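Local coordinates for Slr0280 protein (Synechocystis sp., PDB 5H3K) that is of unknown function but carries a domain of the phosphodiester glycosidase (NAGPA) family and may therefore act on a sugar phosphodiester, at residues Q178-R183 and S594-A599; R183-V188 and H239-V244; Y246-S251 and I261-D266. All blocks are in the same frame, centred on the assembly; numbering follows the deposited sequence.

How the interactions relate
Running from the N terminus, the chain lays down strand 177-182, turns through R183 into strand 185-190, and later returns as strand 235-241 to close interaction 2. After a short connection the hairpin 247-253/258-264 forms interaction 3, so interactions 2 and 3 follow each other in series. Both are nested inside the long loop that interaction 1 closes when segment 594-599, near the C terminus, docks on strand 177-182. Interactions 1 and 2 share R183 and meet on neighbouring strands, 177-182 and 185-190, of one four-stranded antiparallel sheet; interaction 3 lies in a second, whose L248 and I261 pack on A186, V188 and F240. Q181 joins the first and third contacts by bonding Y246.

Interaction 1 (Q178-R183 and S594-A599); sequences QVSQAR and SPVTAA
S594 sets its hydroxyl against the backbone of strand 177-182 and accepts a nearly straight hydrogen bond from Q181, with N to OG 2.9 Å and an N-H...O angle of 170°. OG stands anti to the carbonyl carbon of S594 (chi1 -71°), which aims it at Q181 N; CB lies close to the peptide oxygen of Q181. Beside this bond, the methyl CG2 of T597 lies against A182, 3.6 Å from the A182 CA, and CG2 of V596 meets A182 CB at 4.0 Å.

Three waters fill in the polar fringe. One donates to V179 O and also pairs with S594 OG; a second links the hydroxyl of S180 to the backbone nitrogen of V596; a third donates to Q181 O and accepts from S594 N.

In the next shell, S594 O is gripped twice from within its own segment, by T597 N (2.9 Å) and by T597 OG1 (2.8 Å), the hydroxyl approaching in the carbonyl plane on a lone pair. R593 adds a further partner to that hydroxyl. Q181 NE2 bonds R183 O at 2.8 Å and also Y246 O, which ties the strand's end to the loop leading into strand 247-253 of the facing sheet.

A compact 3-10 turn thus docks on an outermost strand of a four-stranded antiparallel sheet, joining a beta sandwich to a loop of the phosphodiester glycosidase family region.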
loop_
_atom_site.group_PDB
_atom_site.type_symbol
_atom_site.label_atom_id
_atom_site.label_comp_id
_atom_site.label_asym_id
_atom_site.label_seq_id
_atom_site.Cartn_x
_atom_site.Cartn_y
_atom_site.Cartn_z
ATOM N N GLN A 178 -1.603 9.844 19.829
ATOM C CA GLN A 178 -1.891 9.374 18.485
ATOM C C GLN A 178 -3.326 9.749 18.136
ATOM O O GLN A 178 -4.121 10.092 19.025
ATOM C CB GLN A 178 -1.696 7.859 18.401
ATOM C CG GLN A 178 -2.559 7.073 19.374
ATOM C CD GLN A 178 -2.242 5.576 19.382
ATOM O OE1 GLN A 178 -2.932 4.779 18.744
ATOM N NE2 GLN A 178 -1.199 5.195 20.111
ATOM N N VAL A 179 -3.654 9.711 16.846
ATOM C CA VAL A 179 -4.997 10.061 16.396
ATOM C C VAL A 179 -5.445 9.102 15.301
ATOM O O VAL A 179 -4.664 8.764 14.419
ATOM C CB VAL A 179 -5.085 11.560 15.945
ATOM C CG1 VAL A 179 -3.980 11.908 14.953
ATOM C CG2 VAL A 179 -6.473 11.893 15.372
ATOM N N SER A 180 -6.690 8.631 15.387
ATOM C CA SER A 180 -7.271 7.769 14.353
ATOM C C SER A 180 -8.662 8.290 13.954
ATOM O O SER A 180 -9.392 8.808 14.794
ATOM C CB SER A 180 -7.352 6.325 14.861
ATOM O OG SER A 180 -8.024 5.481 13.928
ATOM N N GLN A 181 -9.019 8.170 12.676
ATOM C CA GLN A 181 -10.333 8.609 12.210
ATOM C C GLN A 181 -10.937 7.630 11.217
ATOM O O GLN A 181 -10.264 7.162 10.291
ATOM C CB GLN A 181 -10.269 10.003 11.583
ATOM C CG GLN A 181 -11.636 10.506 11.057
ATOM C CD GLN A 181 -11.631 11.980 10.710
ATOM O OE1 GLN A 181 -10.616 12.658 10.852
ATOM N NE2 GLN A 181 -12.769 12.485 10.249
ATOM N N ALA A 182 -12.208 7.306 11.424
ATOM C CA ALA A 182 -12.961 6.491 10.474
ATOM C C ALA A 182 -14.235 7.225 10.159
ATOM O O ALA A 182 -15.121 7.303 11.011
ATOM C CB ALA A 182 -13.277 5.108 11.059
ATOM N N ARG A 183 -14.337 7.741 8.935
ATOM C CA ARG A 183 -15.473 8.580 8.551
ATOM C C ARG A 183 -15.648 9.716 9.570
ATOM O O ARG A 183 -14.717 10.477 9.808
ATOM C CB ARG A 183 -16.754 7.739 8.397
ATOM C CG ARG A 183 -16.760 6.834 7.160
ATOM C CD ARG A 183 -17.855 5.767 7.232
ATOM N NE ARG A 183 -17.776 4.998 8.476
ATOM C CZ ARG A 183 -16.926 3.991 8.697
ATOM N NH1 ARG A 183 -16.059 3.623 7.755
ATOM N NH2 ARG A 183 -16.928 3.357 9.870
ATOM N N SER A 594 -6.228 6.409 8.058
ATOM C CA SER A 594 -6.089 5.605 9.272
ATOM C C SER A 594 -6.180 4.126 8.952
ATOM O O SER A 594 -7.013 3.714 8.136
ATOM C CB SER A 594 -7.168 5.965 10.293
ATOM O OG SER A 594 -6.914 7.247 10.830
ATOM N N PRO A 595 -5.327 3.308 9.594
ATOM C CA PRO A 595 -5.310 1.862 9.334
ATOM C C PRO A 595 -6.683 1.212 9.439
ATOM O O PRO A 595 -6.957 0.321 8.646
ATOM C CB PRO A 595 -4.377 1.324 10.423
ATOM C CG PRO A 595 -3.394 2.461 10.629
ATOM C CD PRO A 595 -4.260 3.712 10.530
ATOM N N VAL A 596 -7.545 1.655 10.358
ATOM C CA VAL A 596 -8.881 1.040 10.476
ATOM C C VAL A 596 -9.767 1.193 9.234
ATOM O O VAL A 596 -10.688 0.406 9.037
ATOM C CB VAL A 596 -9.681 1.538 11.721
ATOM C CG1 VAL A 596 -8.942 1.183 13.001
ATOM C CG2 VAL A 596 -9.956 3.045 11.626
ATOM N N THR A 597 -9.493 2.201 8.404
ATOM C CA THR A 597 -10.286 2.443 7.194
ATOM C C THR A 597 -9.748 1.731 5.946
ATOM O O THR A 597 -10.360 1.806 4.879
ATOM C CB THR A 597 -10.400 3.957 6.868
ATOM O OG1 THR A 597 -9.117 4.475 6.488
ATOM C CG2 THR A 597 -10.923 4.732 8.075
ATOM N N ALA A 598 -8.606 1.062 6.071
ATOM C CA ALA A 598 -7.978 0.442 4.903
ATOM C C ALA A 598 -8.430 -1.010 4.801
ATOM O O ALA A 598 -8.438 -1.728 5.792
ATOM C CB ALA A 598 -6.467 0.527 5.005
ATOM N N ALA A 599 -8.811 -1.443 3.608
ATOM C CA ALA A 599 -9.349 -2.795 3.436
ATOM C C ALA A 599 -8.217 -3.786 3.232
ATOM O O ALA A 599 -7.114 -3.392 2.872
ATOM C CB ALA A 599 -10.299 -2.847 2.244
HETATM O O HOH W 1 -4.502 7.293 12.020
HETATM O O HOH W 2 -6.621 3.388 12.713
HETATM O O HOH W 3 -8.929 7.615 7.883
#

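Interaction 2 (R183-V188 and H239-V244); sequences REEAVV and HFQLPV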
loop_
_atom_site.group_PDB
_atom_site.type_symbol
_atom_site.label_atom_id
_atom_site.label_comp_id
_atom_site.label_asym_id
_atom_site.label_seq_id
_atom_site.Cartn_x
_atom_site.Cartn_y
_atom_site.Cartn_z
ATOM N N ARG A 183 -14.337 7.741 8.935
ATOM C CA ARG A 183 -15.473 8.580 8.551
ATOM C C ARG A 183 -15.648 9.716 9.570
ATOM O O ARG A 183 -14.717 10.477 9.808
ATOM C CB ARG A 183 -16.754 7.739 8.397
ATOM C CG ARG A 183 -16.760 6.834 7.160
ATOM C CD ARG A 183 -17.855 5.767 7.232
ATOM N NE ARG A 183 -17.776 4.998 8.476
ATOM C CZ ARG A 183 -16.926 3.991 8.697
ATOM N NH1 ARG A 183 -16.059 3.623 7.755
ATOM N NH2 ARG A 183 -16.928 3.357 9.870
ATOM N N GLU A 184 -16.823 9.810 10.191
ATOM C CA GLU A 184 -17.128 10.926 11.099
ATOM C C GLU A 184 -16.717 10.718 12.560
ATOM O O GLU A 184 -16.893 11.618 13.401
ATOM C CB GLU A 184 -18.619 11.287 11.020
ATOM C CG GLU A 184 -19.037 11.892 9.685
ATOM C CD GLU A 184 -19.136 10.864 8.574
ATOM O OE1 GLU A 184 -19.854 9.855 8.742
ATOM O OE2 GLU A 184 -18.487 11.065 7.525
ATOM N N GLU A 185 -16.158 9.549 12.865
ATOM C CA GLU A 185 -15.693 9.250 14.215
ATOM C C GLU A 185 -14.181 9.431 14.275
ATOM O O GLU A 185 -13.449 8.890 13.444
ATOM C CB GLU A 185 -16.041 7.804 14.616
ATOM C CG GLU A 185 -17.539 7.530 14.814
ATOM C CD GLU A 185 -17.845 6.060 15.112
ATOM O OE1 GLU A 185 -16.912 5.228 15.107
ATOM O OE2 GLU A 185 -19.029 5.732 15.352
ATOM N N ALA A 186 -13.702 10.181 15.258
ATOM C CA ALA A 186 -12.271 10.323 15.422
ATOM C C ALA A 186 -11.915 10.226 16.897
ATOM O O ALA A 186 -12.731 10.554 17.765
ATOM C CB ALA A 186 -11.789 11.647 14.812
ATOM N N VAL A 187 -10.698 9.775 17.182
ATOM C CA VAL A 187 -10.243 9.677 18.563
ATOM C C VAL A 187 -8.786 10.078 18.711
ATOM O O VAL A 187 -7.916 9.655 17.935
ATOM C CB VAL A 187 -10.512 8.285 19.177
ATOM C CG1 VAL A 187 -9.923 7.180 18.300
ATOM C CG2 VAL A 187 -9.984 8.202 20.631
ATOM N N VAL A 188 -8.536 10.929 19.692
ATOM C CA VAL A 188 -7.178 11.279 20.069
ATOM C C VAL A 188 -6.847 10.531 21.358
ATOM O O VAL A 188 -7.550 10.668 22.364
ATOM C CB VAL A 188 -7.033 12.816 20.278
ATOM C CG1 VAL A 188 -5.639 13.160 20.791
ATOM C CG2 VAL A 188 -7.321 13.567 18.993
ATOM N N HIS A 239 -12.864 11.615 22.309
ATOM C CA HIS A 239 -13.670 11.037 21.241
ATOM C C HIS A 239 -14.474 12.094 20.515
ATOM O O HIS A 239 -15.253 12.811 21.141
ATOM C CB HIS A 239 -14.628 10.011 21.829
ATOM C CG HIS A 239 -13.938 8.845 22.443
ATOM N ND1 HIS A 239 -13.608 7.715 21.719
ATOM C CD2 HIS A 239 -13.481 8.635 23.700
ATOM C CE1 HIS A 239 -12.990 6.858 22.507
ATOM N NE2 HIS A 239 -12.891 7.392 23.717
ATOM N N PHE A 240 -14.297 12.180 19.195
ATOM C CA PHE A 240 -14.953 13.211 18.389
ATOM C C PHE A 240 -16.010 12.653 17.461
ATOM O O PHE A 240 -15.803 11.629 16.794
ATOM C CB PHE A 240 -13.930 13.955 17.520
ATOM C CG PHE A 240 -13.036 14.887 18.290
ATOM C CD1 PHE A 240 -11.886 14.414 18.910
ATOM C CD2 PHE A 240 -13.349 16.235 18.397
ATOM C CE1 PHE A 240 -11.057 15.281 19.634
ATOM C CE2 PHE A 240 -12.525 17.113 19.113
ATOM C CZ PHE A 240 -11.377 16.635 19.730
ATOM N N GLN A 241 -17.131 13.363 17.394
ATOM C CA GLN A 241 -18.109 13.180 16.337
ATOM C C GLN A 241 -18.036 14.415 15.429
ATOM O O GLN A 241 -18.375 15.528 15.836
ATOM C CB GLN A 241 -19.510 13.031 16.925
ATOM C CG GLN A 241 -20.585 12.746 15.884
ATOM C CD GLN A 241 -20.510 11.323 15.345
ATOM O OE1 GLN A 241 -20.197 10.387 16.087
ATOM N NE2 GLN A 241 -20.792 11.155 14.053
ATOM N N LEU A 242 -17.582 14.224 14.197
ATOM C CA LEU A 242 -17.308 15.353 13.304
ATOM C C LEU A 242 -18.335 15.481 12.195
ATOM O O LEU A 242 -18.869 14.476 11.725
ATOM C CB LEU A 242 -15.924 15.189 12.665
ATOM C CG LEU A 242 -14.741 15.139 13.630
ATOM C CD1 LEU A 242 -13.442 14.823 12.894
ATOM C CD2 LEU A 242 -14.628 16.450 14.394
ATOM N N PRO A 243 -18.603 16.721 11.759
ATOM C CA PRO A 243 -19.386 16.931 10.538
ATOM C C PRO A 243 -18.705 16.220 9.368
ATOM O O PRO A 243 -17.470 16.092 9.356
ATOM C CB PRO A 243 -19.314 18.448 10.331
ATOM C CG PRO A 243 -19.015 19.015 11.682
ATOM C CD PRO A 243 -18.167 17.984 12.375
ATOM N N VAL A 244 -19.498 15.743 8.415
ATOM C CA VAL A 244 -18.964 15.091 7.225
ATOM C C VAL A 244 -17.916 15.976 6.556
ATOM O O VAL A 244 -18.123 17.175 6.406
ATOM C CB VAL A 244 -20.083 14.783 6.214
ATOM C CG1 VAL A 244 -19.496 14.425 4.850
ATOM C CG2 VAL A 244 -20.978 13.649 6.727
HETATM O O HOH W 4 -21.067 7.472 15.211
#
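V187 lays its CG2 methyl over one face of the H239 imidazole, 4.0 Å from the ring centroid, a CH-pi contact between side chains lying side by side. The rotamer of V187 permits it: at chi1 54° CG1 sits between the backbone N and the carbonyl carbon, leaving CG2 anti to N and over the ring, while H239 NE2 is bonded to E230. Farther along this face, E185 runs extended beyond CG while Q241 bends at chi2, bringing its OE1 towards E185 CG, the carboxylate and amide planes 87° apart. A water donates to E185 OE2 at 2.7 Å and to Q241 OE1 at 3.2 Å.

The other face is apolar. A186 CB touches F240 CB at 4.2 Å and L242 CD1 at 4.1 Å, and V188 CG2 reaches F240 CE1 obliquely. At the strand end, E184 is bent at chi2 (75°), running alongside V244 with OE2 3.7 Å from V244 CG2.

Backbone bonds hold the antiparallel register: A186 and F240 bond each other both ways, and L242 N donates to E184 O at 2.8 Å. The chemistry is two-sided: E185 and Q241 meet through water on an exposed face, whereas A186, V188, F240 and L242 offer the hydrocarbon surface that packs against L248 of the second sheet.

Interaction 3 (Y246-S251 and I261-D266); sequences YKLQVS and IDARAD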
loop_
_atom_site.group_PDB
_atom_site.type_symbol
_atom_site.label_atom_id
_atom_site.label_comp_id
_atom_site.label_asym_id
_atom_site.label_seq_id
_atom_site.Cartn_x
_atom_site.Cartn_y
_atom_site.Cartn_z
ATOM N N TYR A 246 -14.945 16.778 7.708
ATOM C CA TYR A 246 -13.969 17.320 8.656
ATOM C C TYR A 246 -12.958 16.284 9.124
ATOM O O TYR A 246 -13.289 15.118 9.302
ATOM C CB TYR A 246 -14.683 17.962 9.845
ATOM C CG TYR A 246 -15.218 19.326 9.498
ATOM C CD1 TYR A 246 -16.273 19.472 8.606
ATOM C CD2 TYR A 246 -14.656 20.471 10.042
ATOM C CE1 TYR A 246 -16.768 20.738 8.269
ATOM C CE2 TYR A 246 -15.142 21.734 9.717
ATOM C CZ TYR A 246 -16.193 21.859 8.831
ATOM O OH TYR A 246 -16.670 23.111 8.506
ATOM N N LYS A 247 -11.719 16.723 9.314
ATOM C CA LYS A 247 -10.664 15.866 9.841
ATOM C C LYS A 247 -10.051 16.557 11.033
ATOM O O LYS A 247 -10.327 17.727 11.275
ATOM C CB LYS A 247 -9.577 15.642 8.788
ATOM C CG LYS A 247 -10.089 15.112 7.451
ATOM C CD LYS A 247 -8.918 14.903 6.487
ATOM C CE LYS A 247 -9.364 14.951 5.030
ATOM N NZ LYS A 247 -8.214 14.790 4.107
ATOM N N LEU A 248 -9.223 15.845 11.780
ATOM C CA LEU A 248 -8.488 16.475 12.869
ATOM C C LEU A 248 -7.073 16.810 12.426
ATOM O O LEU A 248 -6.414 16.008 11.774
ATOM C CB LEU A 248 -8.420 15.558 14.082
ATOM C CG LEU A 248 -9.747 15.127 14.685
ATOM C CD1 LEU A 248 -9.485 14.342 15.964
ATOM C CD2 LEU A 248 -10.608 16.360 14.966
ATOM N N GLN A 249 -6.612 18.005 12.765
ATOM C CA GLN A 249 -5.193 18.320 12.634
ATOM C C GLN A 249 -4.685 18.646 14.027
ATOM O O GLN A 249 -5.149 19.599 14.646
ATOM C CB GLN A 249 -4.977 19.501 11.689
ATOM C CG GLN A 249 -3.527 20.000 11.637
ATOM C CD GLN A 249 -3.343 21.176 10.682
ATOM O OE1 GLN A 249 -4.144 21.388 9.765
ATOM N NE2 GLN A 249 -2.279 21.944 10.895
ATOM N N VAL A 250 -3.744 17.846 14.521
ATOM C CA VAL A 250 -3.289 17.963 15.901
ATOM C C VAL A 250 -1.847 18.441 15.974
ATOM O O VAL A 250 -0.994 17.963 15.226
ATOM C CB VAL A 250 -3.400 16.611 16.633
ATOM C CG1 VAL A 250 -3.086 16.771 18.120
ATOM C CG2 VAL A 250 -4.788 16.040 16.457
ATOM N N SER A 251 -1.575 19.378 16.881
ATOM C CA SER A 251 -0.224 19.909 17.057
ATOM C C SER A 251 0.050 20.229 18.521
ATOM O O SER A 251 -0.840 20.102 19.370
ATOM C CB SER A 251 -0.034 21.162 16.214
ATOM O OG SER A 251 -1.029 22.117 16.531
ATOM N N ILE A 261 -6.083 20.518 19.205
ATOM C CA ILE A 261 -6.830 19.675 18.268
ATOM C C ILE A 261 -7.748 20.518 17.398
ATOM O O ILE A 261 -8.745 21.057 17.874
ATOM C CB ILE A 261 -7.674 18.627 19.008
ATOM C CG1 ILE A 261 -6.783 17.759 19.896
ATOM C CG2 ILE A 261 -8.450 17.767 18.016
ATOM C CD1 ILE A 261 -7.566 16.962 20.954
ATOM N N ASP A 262 -7.413 20.640 16.118
ATOM C CA ASP A 262 -8.218 21.446 15.214
ATOM C C ASP A 262 -9.097 20.549 14.334
ATOM O O ASP A 262 -8.616 19.573 13.751
ATOM C CB ASP A 262 -7.322 22.333 14.343
ATOM C CG ASP A 262 -6.562 23.372 15.148
ATOM O OD1 ASP A 262 -7.117 23.893 16.129
ATOM O OD2 ASP A 262 -5.404 23.676 14.795
ATOM N N ALA A 263 -10.383 20.875 14.254
ATOM C CA ALA A 263 -11.298 20.180 13.343
ATOM C C ALA A 263 -11.543 21.068 12.126
ATOM O O ALA A 263 -12.071 22.172 12.252
ATOM C CB ALA A 263 -12.608 19.839 14.040
ATOM N N ARG A 264 -11.149 20.593 10.947
ATOM C CA ARG A 264 -11.268 21.389 9.726
ATOM C C ARG A 264 -11.324 20.482 8.498
ATOM O O ARG A 264 -10.925 19.313 8.562
ATOM C CB ARG A 264 -10.096 22.385 9.619
ATOM C CG ARG A 264 -8.726 21.720 9.513
ATOM C CD ARG A 264 -7.579 22.712 9.718
ATOM N NE ARG A 264 -7.628 23.806 8.754
ATOM C CZ ARG A 264 -6.852 24.883 8.806
ATOM N NH1 ARG A 264 -5.957 25.008 9.775
ATOM N NH2 ARG A 264 -6.977 25.833 7.893
ATOM N N ALA A 265 -11.805 21.025 7.381
ATOM C CA ALA A 265 -11.928 20.255 6.148
ATOM C C ALA A 265 -10.659 20.299 5.288
ATOM O O ALA A 265 -10.406 19.388 4.499
ATOM C CB ALA A 265 -13.134 20.722 5.345
ATOM N N ASP A 266 -9.864 21.354 5.426
ATOM C CA ASP A 266 -8.647 21.469 4.618
ATOM C C ASP A 266 -7.412 20.937 5.360
ATOM O O ASP A 266 -6.597 21.702 5.883
ATOM C CB ASP A 266 -8.441 22.912 4.146
ATOM C CG ASP A 266 -8.469 23.909 5.290
ATOM O OD1 ASP A 266 -9.183 23.659 6.286
ATOM O OD2 ASP A 266 -7.770 24.940 5.195
HETATM O O HOH W 5 -3.565 21.949 15.273
HETATM O O HOH W 6 -4.289 21.664 6.856
#
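Q249 and R264 cross obliquely on one face of the hairpin, with the Q249 amide and the R264 guanidinium only 11° from parallel. The touching atoms are Q249 OE1 and R264 CD, 3.7 Å apart. Q249 reaches there because its chain is fully extended, CG anti to the backbone N (chi1 173°). Its OE1 also accepts from a water that donates to D266 O as well.

R264 CG stands between the backbone N and the carbonyl carbon (chi1 63°), and the chain bends at chi3, which turns the guanidinium back onto D266. The grip is side-on with two nitrogens, NE to OD1 at 2.9 Å and NH2 to OD2 at 3.0 Å; NE's partner lies near the guanidinium plane. W163 adds a cation-pi contact to the same group. An alanine in place of this arginine would remove the charged group, and would probably leave the D266 carboxylate without its paired mate and the Q249 amide without its flanking neighbour.

On the reverse face I261 carries the contact: its CG2 meets L248 CD2 at 4.0 Å, and its CG1 meets V250 CG1 at 4.2 Å. L248 CD2 also touches A263 CB.

Between the faces, K247 and R264 bond each other through their backbones, as do Q249 and D262, the shortest being Q249 N to D262 O at 2.7 Å. At the start of the hairpin, the Y246 ring lies beside the R264 backbone, CD2 3.5 Å from R264 CA.

Strand 258-264 is flanked on its other side by strand 164-171, where R166 forms a salt bridge with D262. Strand 247-253 is outermost in this four-stranded sheet; L248 packs on V179, A186 and V188 of the second sheet, and I261 on V188.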